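Local coordinates for protein UDP-N-acetylglucosamine 4-epimerase (Bacillus cereus, PDB 3M2P) that probably interconverts UDP-N-acetylglucosamine and its 4-epimer, as a nucleotide-binding member of the NAD(P)-dependent epimerase/dehydratase family, at residues T188-S193 / N255-I260. Sequence-based numbering, arbitrary orientation.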
loop_
_atom_site.group_PDB
_atom_site.type_symbol
_atom_site.label_atom_id
_atom_site.label_comp_id
_atom_site.label_asym_id
_atom_site.label_seq_id
_atom_site.Cartn_x
_atom_site.Cartn_y
_atom_site.Cartn_z
ATOM N N THR A 188 34.009 -5.958 -4.529
ATOM C CA THR A 188 34.185 -4.703 -3.806
ATOM C C THR A 188 32.903 -4.319 -3.081
ATOM O O THR A 188 31.819 -4.778 -3.437
ATOM C CB THR A 188 34.597 -3.550 -4.741
ATOM O OG1 THR A 188 33.584 -3.346 -5.733
ATOM C CG2 THR A 188 35.905 -3.856 -5.427
ATOM N N LEU A 189 33.036 -3.488 -2.054
ATOM C CA LEU A 189 31.893 -2.954 -1.338
ATOM C C LEU A 189 32.140 -1.475 -1.211
ATOM O O LEU A 189 33.182 -1.090 -0.702
ATOM C CB LEU A 189 31.810 -3.571 0.058
ATOM C CG LEU A 189 31.434 -5.053 0.208
ATOM C CD1 LEU A 189 31.768 -5.527 1.595
ATOM C CD2 LEU A 189 29.966 -5.300 -0.082
ATOM N N HIS A 190 31.210 -0.639 -1.664
ATOM C CA HIS A 190 31.420 0.807 -1.607
ATOM C C HIS A 190 32.013 1.253 -0.278
ATOM O O HIS A 190 33.016 1.961 -0.239
ATOM C CB HIS A 190 30.133 1.596 -1.865
ATOM C CG HIS A 190 30.348 3.080 -1.912
ATOM N ND1 HIS A 190 30.046 3.912 -0.853
ATOM C CD2 HIS A 190 30.874 3.873 -2.875
ATOM C CE1 HIS A 190 30.365 5.154 -1.168
ATOM N NE2 HIS A 190 30.868 5.157 -2.389
ATOM N N ALA A 191 31.365 0.853 0.806
ATOM C CA ALA A 191 31.907 1.044 2.146
ATOM C C ALA A 191 31.469 -0.132 3.018
ATOM O O ALA A 191 30.776 -1.028 2.545
ATOM C CB ALA A 191 31.438 2.363 2.736
ATOM N N ASN A 192 31.889 -0.145 4.278
ATOM C CA ASN A 192 31.412 -1.158 5.207
ATOM C C ASN A 192 30.051 -0.789 5.760
ATOM O O ASN A 192 29.737 0.387 5.914
ATOM C CB ASN A 192 32.391 -1.332 6.357
ATOM C CG ASN A 192 33.349 -2.462 6.126
ATOM O OD1 ASN A 192 32.952 -3.563 5.714
ATOM N ND2 ASN A 192 34.628 -2.210 6.397
ATOM N N SER A 193 29.242 -1.793 6.061
ATOM C CA SER A 193 27.917 -1.526 6.595
ATOM C C SER A 193 27.582 -2.507 7.682
ATOM O O SER A 193 28.021 -3.654 7.658
ATOM C CB SER A 193 26.844 -1.575 5.499
ATOM O OG SER A 193 25.719 -0.777 5.850
ATOM N N ASN A 255 34.821 4.207 6.491
ATOM C CA ASN A 255 33.572 4.589 7.159
ATOM C C ASN A 255 32.370 3.732 6.789
ATOM O O ASN A 255 32.504 2.670 6.170
ATOM C CB ASN A 255 33.215 6.055 6.909
ATOM C CG ASN A 255 34.390 6.975 7.090
ATOM O OD1 ASN A 255 35.158 6.841 8.042
ATOM N ND2 ASN A 255 34.542 7.924 6.166
ATOM N N ALA A 256 31.198 4.228 7.181
ATOM C CA ALA A 256 29.915 3.583 6.914
ATOM C C ALA A 256 29.335 3.971 5.548
ATOM O O ALA A 256 29.370 5.138 5.161
ATOM C CB ALA A 256 28.930 3.933 8.014
ATOM N N ASN A 257 28.809 2.976 4.834
ATOM C CA ASN A 257 28.095 3.186 3.571
ATOM C C ASN A 257 26.929 4.159 3.743
ATOM O O ASN A 257 26.912 5.244 3.142
ATOM C CB ASN A 257 27.589 1.847 3.006
ATOM C CG ASN A 257 27.166 1.942 1.544
ATOM O OD1 ASN A 257 26.611 2.949 1.114
ATOM N ND2 ASN A 257 27.423 0.888 0.779
ATOM N N GLU A 258 25.964 3.762 4.570
ATOM C CA GLU A 258 24.818 4.615 4.893
ATOM C C GLU A 258 23.798 4.742 3.752
ATOM O O GLU A 258 22.782 5.426 3.889
ATOM C CB GLU A 258 25.272 5.998 5.386
ATOM C CG GLU A 258 25.556 6.052 6.885
ATOM C CD GLU A 258 26.314 7.307 7.297
ATOM O OE1 GLU A 258 26.504 8.195 6.429
ATOM O OE2 GLU A 258 26.723 7.399 8.483
ATOM N N GLY A 259 24.070 4.080 2.634
ATOM C CA GLY A 259 23.096 3.987 1.566
ATOM C C GLY A 259 22.248 2.735 1.720
ATOM O O GLY A 259 21.407 2.422 0.869
ATOM N N ILE A 260 22.463 2.018 2.817
ATOM C CA ILE A 260 21.851 0.710 2.997
ATOM C C ILE A 260 21.127 0.617 4.323
ATOM O O ILE A 260 21.642 1.059 5.345
ATOM C CB ILE A 260 22.905 -0.395 2.922
ATOM C CG1 ILE A 260 23.808 -0.159 1.710
ATOM C CG2 ILE A 260 22.248 -1.758 2.845
ATOM C CD1 ILE A 260 24.299 -1.431 1.048
#
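N192 and A256 form a single beta bridge, with their CA atoms 5.3 Å apart. N192 straddles A256 in the pattern of a parallel bridge: its carbonyl O accepts from N257 N at 3.0 Å in a nearly straight bond, while its own N reaches N255 O only weakly, at 3.4 Å. The CA-H of A256 also points at N192 O. No second bridge follows, and the two chain paths run 82° apart end to end. The bridge lies just beyond the small parallel sheet of strands 187-189 and 249-251, where L189 makes backbone hydrogen bonds to L250 and K252. This short pair belongs to the smaller, C-terminal part of the molecule, which in extended short-chain dehydrogenases/reductases usually receives the nucleotide sugar; the contact itself is at the surface, away from the UDP-binding residues. A191 points its methyl at the backbone of N257, and the two CB atoms are 3.9 Å apart. The N257 side chain, its CG opposite the backbone N (chi1 -165°), carries the amide across the H190 side chain, where ND2 meets H190 CB at 3.9 Å and the amide and imidazole planes are inclined by 48°. The other amide atom, N257 OD1, accepts from G259 N at 3.2 Å, closing an Asx turn in which the donor sits above the carbonyl plane. I260, just after the turn, has its CB 4.1 Å from S193 OG, and its side chain also touches N232 of helix 232-242.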